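Local coordinates for short chain dehydrogenase (Leptospira borgpetersenii serovar Hardjo-bovis, PDB 6UH2), which binds NAD+ and probably works as an oxidoreductase that acts on CH-OH groups of its substrates, at residues B[23-28]-B[38-43]; B[34-39]-B[95-100]; B[53-58]-B[62-67]. All coordinates share one frame; numbering follows the deposited sequence.

Contact 1: B[23-28]-B[38-43]; sequences VLITGG and ESYLSV. With NAD (nicotinamide-adenine-dinucleotide), chain D.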
loop_
_atom_site.group_PDB
_atom_site.type_symbol
_atom_site.label_atom_id
_atom_site.label_comp_id
_atom_site.label_asym_id
_atom_site.label_seq_id
_atom_site.Cartn_x
_atom_site.Cartn_y
_atom_site.Cartn_z
ATOM N N VAL B 23 13.581 -14.301 -5.206
ATOM C CA VAL B 23 12.132 -14.265 -5.028
ATOM C C VAL B 23 11.566 -15.621 -5.427
ATOM O O VAL B 23 11.773 -16.082 -6.558
ATOM C CB VAL B 23 11.489 -13.151 -5.866
ATOM C CG1 VAL B 23 9.977 -13.081 -5.594
ATOM C CG2 VAL B 23 12.167 -11.811 -5.598
ATOM N N LEU B 24 10.842 -16.246 -4.508
ATOM C CA LEU B 24 10.115 -17.484 -4.759
ATOM C C LEU B 24 8.640 -17.143 -4.945
ATOM O O LEU B 24 7.997 -16.651 -4.014
ATOM C CB LEU B 24 10.305 -18.448 -3.585
ATOM C CG LEU B 24 9.656 -19.821 -3.650
ATOM C CD1 LEU B 24 10.221 -20.549 -4.843
ATOM C CD2 LEU B 24 9.909 -20.625 -2.347
ATOM N N ILE B 25 8.095 -17.413 -6.131
ATOM C CA ILE B 25 6.721 -17.041 -6.475
ATOM C C ILE B 25 5.955 -18.299 -6.861
ATOM O O ILE B 25 6.273 -18.934 -7.872
ATOM C CB ILE B 25 6.666 -16.026 -7.630
ATOM C CG1 ILE B 25 7.726 -14.934 -7.457
ATOM C CG2 ILE B 25 5.263 -15.426 -7.732
ATOM C CD1 ILE B 25 7.782 -13.926 -8.605
ATOM N N THR B 26 4.944 -18.653 -6.071
ATOM C CA THR B 26 4.056 -19.736 -6.459
ATOM C C THR B 26 3.058 -19.199 -7.477
ATOM O O THR B 26 2.713 -18.013 -7.469
ATOM C CB THR B 26 3.306 -20.318 -5.254
ATOM O OG1 THR B 26 2.340 -19.364 -4.789
ATOM C CG2 THR B 26 4.270 -20.654 -4.128
ATOM N N GLY B 27 2.610 -20.076 -8.373
ATOM C CA GLY B 27 1.692 -19.637 -9.405
ATOM C C GLY B 27 2.274 -18.609 -10.349
ATOM O O GLY B 27 1.524 -17.841 -10.950
ATOM N N GLY B 28 3.601 -18.582 -10.499
ATOM C CA GLY B 28 4.286 -17.580 -11.299
ATOM C C GLY B 28 4.066 -17.700 -12.789
ATOM O O GLY B 28 4.480 -16.798 -13.530
ATOM N N GLU B 38 8.399 -11.215 -14.620
ATOM C CA GLU B 38 9.054 -10.307 -15.549
ATOM C C GLU B 38 9.554 -9.049 -14.844
ATOM O O GLU B 38 10.672 -8.592 -15.102
ATOM C CB GLU B 38 8.080 -9.944 -16.669
ATOM C CG GLU B 38 8.726 -9.460 -17.949
ATOM C CD GLU B 38 7.699 -9.186 -19.029
ATOM O OE1 GLU B 38 7.276 -8.018 -19.167
ATOM O OE2 GLU B 38 7.297 -10.148 -19.722
ATOM N N SER B 39 8.741 -8.480 -13.942
ATOM C CA SER B 39 9.125 -7.240 -13.267
ATOM C C SER B 39 10.315 -7.449 -12.335
ATOM O O SER B 39 11.256 -6.644 -12.325
ATOM C CB SER B 39 7.933 -6.680 -12.494
ATOM O OG SER B 39 6.917 -6.292 -13.392
ATOM N N TYR B 40 10.296 -8.522 -11.544
ATOM C CA TYR B 40 11.429 -8.789 -10.668
ATOM C C TYR B 40 12.698 -9.067 -11.463
ATOM O O TYR B 40 13.781 -8.600 -11.094
ATOM C CB TYR B 40 11.120 -9.959 -9.739
ATOM C CG TYR B 40 10.418 -9.553 -8.466
ATOM C CD1 TYR B 40 11.071 -8.790 -7.500
ATOM C CD2 TYR B 40 9.107 -9.939 -8.223
ATOM C CE1 TYR B 40 10.424 -8.423 -6.314
ATOM C CE2 TYR B 40 8.460 -9.574 -7.055
ATOM C CZ TYR B 40 9.119 -8.827 -6.104
ATOM O OH TYR B 40 8.465 -8.480 -4.942
ATOM N N LEU B 41 12.592 -9.811 -12.567
ATOM C CA LEU B 41 13.783 -10.029 -13.391
ATOM C C LEU B 41 14.331 -8.717 -13.947
ATOM O O LEU B 41 15.551 -8.557 -14.078
ATOM C CB LEU B 41 13.468 -10.994 -14.535
ATOM C CG LEU B 41 13.206 -12.445 -14.145
ATOM C CD1 LEU B 41 12.687 -13.208 -15.356
ATOM C CD2 LEU B 41 14.472 -13.095 -13.571
ATOM N N SER B 42 13.456 -7.756 -14.259
ATOM C CA SER B 42 13.943 -6.521 -14.860
ATOM C C SER B 42 14.672 -5.631 -13.857
ATOM O O SER B 42 15.460 -4.774 -14.274
ATOM C CB SER B 42 12.792 -5.758 -15.512
ATOM O OG SER B 42 12.034 -5.082 -14.526
ATOM N N VAL B 43 14.455 -5.824 -12.555
ATOM C CA VAL B 43 15.193 -5.086 -11.530
ATOM C C VAL B 43 16.278 -5.973 -10.921
ATOM O O VAL B 43 16.660 -5.795 -9.760
ATOM C CB VAL B 43 14.246 -4.522 -10.452
ATOM C CG1 VAL B 43 13.328 -3.465 -11.082
ATOM C CG2 VAL B 43 13.419 -5.634 -9.788
HETATM P PA NAD D . -4.175 -17.519 -13.094
HETATM O O1A NAD D . -5.315 -18.568 -13.141
HETATM O O2A NAD D . -3.766 -16.780 -14.369
HETATM O O5B NAD D . -2.824 -18.155 -12.420
HETATM C C5B NAD D . -2.834 -18.989 -11.277
HETATM C C4B NAD D . -1.556 -19.775 -11.395
HETATM O O4B NAD D . -1.546 -20.628 -10.189
HETATM C C3B NAD D . -1.516 -20.704 -12.619
HETATM O O3B NAD D . -0.245 -20.590 -13.303
HETATM C C2B NAD D . -1.620 -22.101 -11.991
HETATM O O2B NAD D . -0.928 -23.095 -12.761
HETATM C C1B NAD D . -1.043 -21.883 -10.573
HETATM N N9A NAD D . -1.486 -23.005 -9.753
HETATM C C8A NAD D . -2.727 -23.640 -9.750
HETATM N N7A NAD D . -2.740 -24.655 -8.928
HETATM C C5A NAD D . -1.458 -24.711 -8.382
HETATM C C6A NAD D . -0.846 -25.571 -7.476
HETATM N N6A NAD D . -1.499 -26.606 -6.911
HETATM N N1A NAD D . 0.434 -25.337 -7.147
HETATM C C2A NAD D . 1.095 -24.317 -7.697
HETATM N N3A NAD D . 0.597 -23.451 -8.583
HETATM C C4A NAD D . -0.687 -23.689 -8.894
HETATM O O3 NAD D . -4.506 -16.424 -11.949
HETATM P PN NAD D . -4.205 -14.846 -11.809
HETATM O O1N NAD D . -5.406 -14.008 -12.317
HETATM O O2N NAD D . -2.760 -14.613 -12.259
HETATM O O5D NAD D . -4.347 -14.810 -10.136
HETATM C C5D NAD D . -3.172 -14.807 -9.354
HETATM C C4D NAD D . -3.610 -14.553 -7.914
HETATM O O4D NAD D . -4.439 -13.327 -7.808
HETATM C C3D NAD D . -4.540 -15.669 -7.440
HETATM O O3D NAD D . -4.361 -15.913 -6.040
HETATM C C2D NAD D . -5.985 -15.109 -7.613
HETATM O O2D NAD D . -6.923 -15.663 -6.705
HETATM C C1D NAD D . -5.706 -13.615 -7.281
HETATM N N1N NAD D . -6.677 -12.655 -7.916
HETATM C C2N NAD D . -6.875 -12.638 -9.263
HETATM C C3N NAD D . -7.771 -11.744 -9.793
HETATM C C7N NAD D . -7.985 -11.737 -11.268
HETATM O O7N NAD D . -8.912 -11.077 -11.713
HETATM N N7N NAD D . -7.141 -12.449 -12.047
HETATM C C4N NAD D . -8.452 -10.870 -8.927
HETATM C C5N NAD D . -8.237 -10.916 -7.582
HETATM C C6N NAD D . -7.319 -11.833 -7.076
#

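Contact 2: B[34-39]-B[95-100]; sequences SELVES and INCAGI. With NAD (nicotinamide-adenine-dinucleotide), chain D.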
loop_
_atom_site.group_PDB
_atom_site.type_symbol
_atom_site.label_atom_id
_atom_site.label_comp_id
_atom_site.label_asym_id
_atom_site.label_seq_id
_atom_site.Cartn_x
_atom_site.Cartn_y
_atom_site.Cartn_z
ATOM N N SER B 34 3.090 -14.086 -13.964
ATOM C CA SER B 34 4.077 -13.864 -15.016
ATOM C C SER B 34 4.498 -12.400 -15.077
ATOM O O SER B 34 5.675 -12.102 -15.311
ATOM C CB SER B 34 3.538 -14.335 -16.367
ATOM O OG SER B 34 2.330 -13.683 -16.689
ATOM N N GLU B 35 3.564 -11.474 -14.856
ATOM C CA GLU B 35 3.940 -10.066 -14.798
ATOM C C GLU B 35 4.897 -9.813 -13.639
ATOM O O GLU B 35 5.878 -9.071 -13.779
ATOM C CB GLU B 35 2.687 -9.191 -14.674
ATOM C CG GLU B 35 2.975 -7.709 -14.494
ATOM C CD GLU B 35 3.449 -7.029 -15.779
ATOM O OE1 GLU B 35 3.320 -7.623 -16.868
ATOM O OE2 GLU B 35 3.960 -5.901 -15.690
ATOM N N LEU B 36 4.645 -10.446 -12.494
ATOM C CA LEU B 36 5.540 -10.260 -11.356
ATOM C C LEU B 36 6.914 -10.851 -11.639
ATOM O O LEU B 36 7.928 -10.255 -11.271
ATOM C CB LEU B 36 4.942 -10.878 -10.087
ATOM C CG LEU B 36 3.609 -10.296 -9.580
ATOM C CD1 LEU B 36 3.261 -10.843 -8.189
ATOM C CD2 LEU B 36 3.658 -8.768 -9.559
ATOM N N VAL B 37 6.968 -12.026 -12.273
ATOM C CA VAL B 37 8.263 -12.613 -12.631
ATOM C C VAL B 37 9.038 -11.668 -13.537
ATOM O O VAL B 37 10.203 -11.345 -13.277
ATOM C CB VAL B 37 8.075 -13.988 -13.295
ATOM C CG1 VAL B 37 9.395 -14.448 -13.936
ATOM C CG2 VAL B 37 7.575 -15.026 -12.275
ATOM N N GLU B 38 8.399 -11.215 -14.620
ATOM C CA GLU B 38 9.054 -10.307 -15.549
ATOM C C GLU B 38 9.554 -9.049 -14.844
ATOM O O GLU B 38 10.672 -8.592 -15.102
ATOM C CB GLU B 38 8.080 -9.944 -16.669
ATOM C CG GLU B 38 8.726 -9.460 -17.949
ATOM C CD GLU B 38 7.699 -9.186 -19.029
ATOM O OE1 GLU B 38 7.276 -8.018 -19.167
ATOM O OE2 GLU B 38 7.297 -10.148 -19.722
ATOM N N SER B 39 8.741 -8.480 -13.942
ATOM C CA SER B 39 9.125 -7.240 -13.267
ATOM C C SER B 39 10.315 -7.449 -12.335
ATOM O O SER B 39 11.256 -6.644 -12.325
ATOM C CB SER B 39 7.933 -6.680 -12.494
ATOM O OG SER B 39 6.917 -6.292 -13.392
ATOM N N ILE B 95 6.325 -15.062 -2.428
ATOM C CA ILE B 95 5.076 -14.516 -2.955
ATOM C C ILE B 95 4.118 -15.675 -3.193
ATOM O O ILE B 95 4.320 -16.487 -4.105
ATOM C CB ILE B 95 5.291 -13.703 -4.240
ATOM C CG1 ILE B 95 6.326 -12.598 -4.004
ATOM C CG2 ILE B 95 3.959 -13.103 -4.723
ATOM C CD1 ILE B 95 6.448 -11.627 -5.143
ATOM N N ASN B 96 3.060 -15.746 -2.378
ATOM C CA ASN B 96 2.040 -16.789 -2.507
ATOM C C ASN B 96 0.991 -16.318 -3.512
ATOM O O ASN B 96 -0.108 -15.877 -3.170
ATOM C CB ASN B 96 1.427 -17.098 -1.144
ATOM C CG ASN B 96 2.353 -17.913 -0.263
ATOM O OD1 ASN B 96 2.791 -18.993 -0.650
ATOM N ND2 ASN B 96 2.668 -17.389 0.927
ATOM N N CYS B 97 1.342 -16.407 -4.778
ATOM C CA CYS B 97 0.464 -15.879 -5.808
ATOM C C CYS B 97 -0.495 -16.925 -6.356
ATOM O O CYS B 97 -1.524 -16.559 -6.930
ATOM C CB CYS B 97 1.303 -15.267 -6.947
ATOM S SG CYS B 97 0.343 -14.239 -8.100
ATOM N N ALA B 98 -0.209 -18.210 -6.163
ATOM C CA ALA B 98 -1.091 -19.240 -6.693
ATOM C C ALA B 98 -2.477 -19.138 -6.064
ATOM O O ALA B 98 -2.615 -18.937 -4.852
ATOM C CB ALA B 98 -0.495 -20.619 -6.433
ATOM N N GLY B 99 -3.500 -19.273 -6.907
ATOM C CA GLY B 99 -4.884 -19.241 -6.468
ATOM C C GLY B 99 -5.784 -19.739 -7.571
ATOM O O GLY B 99 -5.477 -19.586 -8.757
ATOM N N ILE B 100 -6.893 -20.377 -7.191
ATOM C CA ILE B 100 -7.868 -20.875 -8.157
ATOM C C ILE B 100 -9.278 -20.588 -7.646
ATOM O O ILE B 100 -9.482 -20.119 -6.528
ATOM C CB ILE B 100 -7.717 -22.384 -8.450
ATOM C CG1 ILE B 100 -8.081 -23.205 -7.206
ATOM C CG2 ILE B 100 -6.317 -22.720 -8.948
ATOM C CD1 ILE B 100 -8.348 -24.669 -7.527
HETATM P PA NAD D . -4.175 -17.519 -13.094
HETATM O O1A NAD D . -5.315 -18.568 -13.141
HETATM O O2A NAD D . -3.766 -16.780 -14.369
HETATM O O5B NAD D . -2.824 -18.155 -12.420
HETATM C C5B NAD D . -2.834 -18.989 -11.277
HETATM C C4B NAD D . -1.556 -19.775 -11.395
HETATM O O4B NAD D . -1.546 -20.628 -10.189
HETATM C C3B NAD D . -1.516 -20.704 -12.619
HETATM O O3B NAD D . -0.245 -20.590 -13.303
HETATM C C2B NAD D . -1.620 -22.101 -11.991
HETATM O O2B NAD D . -0.928 -23.095 -12.761
HETATM C C1B NAD D . -1.043 -21.883 -10.573
HETATM N N9A NAD D . -1.486 -23.005 -9.753
HETATM C C8A NAD D . -2.727 -23.640 -9.750
HETATM N N7A NAD D . -2.740 -24.655 -8.928
HETATM C C5A NAD D . -1.458 -24.711 -8.382
HETATM C C6A NAD D . -0.846 -25.571 -7.476
HETATM N N6A NAD D . -1.499 -26.606 -6.911
HETATM N N1A NAD D . 0.434 -25.337 -7.147
HETATM C C2A NAD D . 1.095 -24.317 -7.697
HETATM N N3A NAD D . 0.597 -23.451 -8.583
HETATM C C4A NAD D . -0.687 -23.689 -8.894
HETATM O O3 NAD D . -4.506 -16.424 -11.949
HETATM P PN NAD D . -4.205 -14.846 -11.809
HETATM O O1N NAD D . -5.406 -14.008 -12.317
HETATM O O2N NAD D . -2.760 -14.613 -12.259
HETATM O O5D NAD D . -4.347 -14.810 -10.136
HETATM C C5D NAD D . -3.172 -14.807 -9.354
HETATM C C4D NAD D . -3.610 -14.553 -7.914
HETATM O O4D NAD D . -4.439 -13.327 -7.808
HETATM C C3D NAD D . -4.540 -15.669 -7.440
HETATM O O3D NAD D . -4.361 -15.913 -6.040
HETATM C C2D NAD D . -5.985 -15.109 -7.613
HETATM O O2D NAD D . -6.923 -15.663 -6.705
HETATM C C1D NAD D . -5.706 -13.615 -7.281
HETATM N N1N NAD D . -6.677 -12.655 -7.916
HETATM C C2N NAD D . -6.875 -12.638 -9.263
HETATM C C3N NAD D . -7.771 -11.744 -9.793
HETATM C C7N NAD D . -7.985 -11.737 -11.268
HETATM O O7N NAD D . -8.912 -11.077 -11.713
HETATM N N7N NAD D . -7.141 -12.449 -12.047
HETATM C C4N NAD D . -8.452 -10.870 -8.927
HETATM C C5N NAD D . -8.237 -10.916 -7.582
HETATM C C6N NAD D . -7.319 -11.833 -7.076
#

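Contact 3: B[53-58]-B[62-67]; sequences EQPSVD and NRFEWI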
loop_
_atom_site.group_PDB
_atom_site.type_symbol
_atom_site.label_atom_id
_atom_site.label_comp_id
_atom_site.label_asym_id
_atom_site.label_seq_id
_atom_site.Cartn_x
_atom_site.Cartn_y
_atom_site.Cartn_z
ATOM N N GLU B 53 2.348 -25.590 -14.209
ATOM C CA GLU B 53 2.328 -25.199 -15.609
ATOM C C GLU B 53 3.606 -24.458 -15.966
ATOM O O GLU B 53 4.105 -23.630 -15.195
ATOM C CB GLU B 53 1.122 -24.305 -15.916
ATOM C CG GLU B 53 -0.212 -24.979 -15.695
ATOM C CD GLU B 53 -0.341 -26.253 -16.499
ATOM O OE1 GLU B 53 -0.795 -27.279 -15.938
ATOM O OE2 GLU B 53 0.026 -26.226 -17.693
ATOM N N GLN B 54 4.113 -24.750 -17.144
ATOM C CA GLN B 54 5.305 -24.091 -17.633
ATOM C C GLN B 54 4.994 -22.636 -17.973
ATOM O O GLN B 54 3.901 -22.337 -18.465
ATOM C CB GLN B 54 5.814 -24.827 -18.871
ATOM C CG GLN B 54 7.115 -24.310 -19.434
ATOM C CD GLN B 54 7.469 -24.993 -20.733
ATOM O OE1 GLN B 54 6.679 -25.775 -21.266
ATOM N NE2 GLN B 54 8.658 -24.708 -21.249
ATOM N N PRO B 55 5.921 -21.713 -17.715
ATOM C CA PRO B 55 5.748 -20.337 -18.192
ATOM C C PRO B 55 5.509 -20.306 -19.696
ATOM O O PRO B 55 6.077 -21.098 -20.448
ATOM C CB PRO B 55 7.075 -19.668 -17.819
ATOM C CG PRO B 55 7.556 -20.445 -16.645
ATOM C CD PRO B 55 7.136 -21.866 -16.895
ATOM N N SER B 56 4.637 -19.394 -20.129
ATOM C CA SER B 56 4.307 -19.238 -21.540
ATOM C C SER B 56 5.314 -18.380 -22.284
ATOM O O SER B 56 5.265 -18.319 -23.517
ATOM C CB SER B 56 2.913 -18.627 -21.696
ATOM O OG SER B 56 1.919 -19.635 -21.641
ATOM N N VAL B 57 6.216 -17.728 -21.565
ATOM C CA VAL B 57 7.246 -16.875 -22.133
ATOM C C VAL B 57 8.595 -17.491 -21.809
ATOM O O VAL B 57 8.794 -18.014 -20.706
ATOM C CB VAL B 57 7.147 -15.442 -21.569
ATOM C CG1 VAL B 57 8.299 -14.579 -22.072
ATOM C CG2 VAL B 57 5.796 -14.831 -21.929
ATOM N N ASP B 58 9.514 -17.442 -22.772
ATOM C CA ASP B 58 10.910 -17.808 -22.543
ATOM C C ASP B 58 11.647 -16.554 -22.086
ATOM O O ASP B 58 11.997 -15.694 -22.897
ATOM C CB ASP B 58 11.529 -18.390 -23.811
ATOM C CG ASP B 58 12.966 -18.837 -23.606
ATOM O OD1 ASP B 58 13.454 -18.782 -22.456
ATOM O OD2 ASP B 58 13.610 -19.244 -24.595
ATOM N N ASN B 62 19.469 -16.467 -17.164
ATOM C CA ASN B 62 20.017 -17.385 -16.173
ATOM C C ASN B 62 19.738 -16.929 -14.743
ATOM O O ASN B 62 20.199 -17.571 -13.799
ATOM C CB ASN B 62 21.524 -17.597 -16.386
ATOM C CG ASN B 62 22.345 -16.325 -16.221
ATOM O OD1 ASN B 62 21.846 -15.283 -15.790
ATOM N ND2 ASN B 62 23.633 -16.416 -16.562
ATOM N N ARG B 63 18.978 -15.851 -14.562
ATOM C CA ARG B 63 18.493 -15.462 -13.248
ATOM C C ARG B 63 17.074 -15.955 -12.987
ATOM O O ARG B 63 16.503 -15.632 -11.939
ATOM C CB ARG B 63 18.591 -13.943 -13.091
ATOM C CG ARG B 63 20.013 -13.449 -13.282
ATOM C CD ARG B 63 20.141 -11.950 -13.094
ATOM N NE ARG B 63 20.107 -11.569 -11.686
ATOM C CZ ARG B 63 21.170 -11.600 -10.883
ATOM N NH1 ARG B 63 22.350 -11.991 -11.348
ATOM N NH2 ARG B 63 21.065 -11.225 -9.615
ATOM N N PHE B 64 16.511 -16.763 -13.894
ATOM C CA PHE B 64 15.174 -17.323 -13.746
ATOM C C PHE B 64 15.230 -18.845 -13.715
ATOM O O PHE B 64 15.977 -19.459 -14.472
ATOM C CB PHE B 64 14.241 -16.898 -14.886
ATOM C CG PHE B 64 12.890 -17.562 -14.823
ATOM C CD1 PHE B 64 11.946 -17.130 -13.917
ATOM C CD2 PHE B 64 12.582 -18.631 -15.649
ATOM C CE1 PHE B 64 10.699 -17.736 -13.834
ATOM C CE2 PHE B 64 11.337 -19.252 -15.577
ATOM C CZ PHE B 64 10.395 -18.800 -14.671
ATOM N N GLU B 65 14.414 -19.447 -12.856
ATOM C CA GLU B 65 14.280 -20.896 -12.777
ATOM C C GLU B 65 12.815 -21.263 -12.556
ATOM O O GLU B 65 12.160 -20.695 -11.678
ATOM C CB GLU B 65 15.144 -21.455 -11.636
ATOM C CG GLU B 65 14.933 -22.921 -11.344
ATOM C CD GLU B 65 15.905 -23.452 -10.305
ATOM O OE1 GLU B 65 16.713 -22.660 -9.772
ATOM O OE2 GLU B 65 15.865 -24.666 -10.027
ATOM N N TRP B 66 12.304 -22.205 -13.349
ATOM C CA TRP B 66 10.973 -22.770 -13.141
ATOM C C TRP B 66 11.109 -24.143 -12.503
ATOM O O TRP B 66 11.868 -24.989 -12.991
ATOM C CB TRP B 66 10.187 -22.893 -14.448
ATOM C CG TRP B 66 8.906 -23.720 -14.317
ATOM C CD1 TRP B 66 7.865 -23.513 -13.438
ATOM C CD2 TRP B 66 8.549 -24.870 -15.089
ATOM N NE1 TRP B 66 6.892 -24.479 -13.615
ATOM C CE2 TRP B 66 7.286 -25.314 -14.631
ATOM C CE3 TRP B 66 9.172 -25.569 -16.130
ATOM C CZ2 TRP B 66 6.640 -26.423 -15.180
ATOM C CZ3 TRP B 66 8.527 -26.674 -16.675
ATOM C CH2 TRP B 66 7.280 -27.091 -16.198
ATOM N N ILE B 67 10.379 -24.362 -11.418
ATOM C CA ILE B 67 10.297 -25.675 -10.797
ATOM C C ILE B 67 8.867 -26.168 -10.947
ATOM O O ILE B 67 7.931 -25.561 -10.415
ATOM C CB ILE B 67 10.728 -25.635 -9.325
ATOM C CG1 ILE B 67 12.175 -25.134 -9.226
ATOM C CG2 ILE B 67 10.565 -27.008 -8.697
ATOM C CD1 ILE B 67 12.627 -24.852 -7.812
#

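Contact 1: B[23-28]-B[38-43]
Tyr40, on the inward side of helix 31-42, lays its ring against Val23 and Ile25 of strand 22-26. CB points toward that strand, and CG comes within 4.0 Å of Val23 CG2. The next atom on one side, CD1, makes the closest approach, 3.7 Å from Val23 CG2. That methyl sits over the ring face but displaced toward its rim, 3.9 Å from the centroid and 19° off the normal, which makes the contact a CH-pi interaction. The other flank is looser: CE2 lies 4.1 Å from Val23 CG1, and CD2 is 4.2 Å from Ile25 CD1, an approach that is doubtful because Ile25 was modelled in two conformers. In Val23 the branch CG1 stands opposite the amide nitrogen (chi1 -177°), which puts CG2 beside that nitrogen and over the ring; the two side chains cross at about a right angle. At the tip, OH hydrogen-bonds to Thr241 OG1, so the one polar atom of this buried side chain has a partner. Phe18 and Phe238 also pack round the ring, the former edge-to-face. Further along the strand, a type II beta turn from Ile25 to Gly28 carries the chain to the cofactor, and Gly27 CA lies 3.5 Å from NAD O4B, with no side chain to hold the adenosine ribose off. A strand joined to its helix by a glycine-rich turn over a dinucleotide is the first beta-alpha step of the Rossmann fold, as in other short-chain dehydrogenases.

Contact 2: B[34-39]-B[95-100]
This is a small, buried, wholly apolar helix-on-sheet contact near the centre of the Rossmann fold, where Leu36 of helix 31-42 rests on Ile95 of strand 93-96 and on Cys97 of the loop that follows. It joins the first helix of the nucleotide-binding unit to the strand beside 22-26 in the parallel sheet. One methyl does the touching: Leu36 CD1 lies 4.2 Å from Ile95 CG2 and 4.5 Å from Cys97 SG, so it serves two residues of the segment. Phe148 of the adjoining strand 144-148 packs on Leu36, Ile95 and Cys97 alike, and Val237 of helix 231-240 also meets Leu36. On the helix, Glu35 O takes both the backbone N and the hydroxyl of Ser39 from opposite faces of its carbonyl plane, the Ser39 OG bond to Glu35 O being 3.0 Å long. Past Ile95 the chain bends in an inverse gamma turn centred on Asn96 and becomes part of the NAD pocket. Thr26 OG1 bonds Ala98 N and so ties the start of this loop to the neighbouring strand. Ala98 CB approaches N3A of the adenine at 3.7 Å, while Ile100 CG2 meets C8A of the same base at 3.8 Å. Cys97 faces two ways: a chi1 of -167° swings SG across from the amide nitrogen, to 3.8 Å from C5D of NAD, and its carbonyl O accepts a 3.0 Å hydrogen bond from O3D of the nicotinamide ribose.

Contact 3: B[53-58]-B[62-67]
Trp66 NE1 hydrogen-bonds to Asp51 O, and Glu53 O, 3.3 Å from Trp66 NE1, is near but at a poor angle for a bond. Glu53 O is held instead by the hydroxyl of Ser29. Trp66 belongs to the edge of the Rossmann sheet, where the loop leaving strand 46-51 folds back beside strand 64-68, the outermost strand on this side of the sheet within the chain. One face of the indole is laid against this loop. Gln54 CA stands over the six-membered ring, 3.8 Å from its centroid and 17° off the normal, and Pro55 CD stands over the five-membered ring at the same 3.8 Å, 15° off its normal, so each half of the indole has a CH-pi contact on this face. The approach of Pro55 CD to Trp66 CG is 3.6 Å. Gln54 runs out extended and crosses the indole at about a right angle; its CB comes 3.8 Å from Trp66 CH2, and the amide end leads away from strand 64-68, its plane 13° from that of the indole. The side chain of Glu53 comes within about 4 Å of NAD, and its backbone N bonds Asp51 OD1. Because Asp51 OD2 itself bonds NAD, the loop that bears on Trp66 probably helps to place a residue of the nucleotide site. Two residues back along the strand, Phe64 packs on Val37 and Leu41 of helix 31-42 and on Tyr59. Its ring offers an edge to the proline: Phe64 CZ meets Pro55 CG at 3.8 Å, near the ring plane.

Contacts 1 and 2 lie in the core and contact 3 at the surface. The first two pack overlapping parts of helix 31-42, with Leu36 one turn before Tyr40, on neighbouring strands, 22-26 and 93-96, whose backbones are joined by probable hydrogen bonds between Leu24 O and Ile95 N and between Thr26 N and Ile95 O. Contact 3 lies at the outer edge of the sheet within this chain and touches the same helix through an aromatic side chain. Chemistry follows position: methyls on a buried tyrosine in 1, aliphatic and sulfur packing in 2, a partly exposed indole under backbone and proline carbons in 3. NAD is met through Gly27, the loop from Cys97 on, and Glu53 respectively.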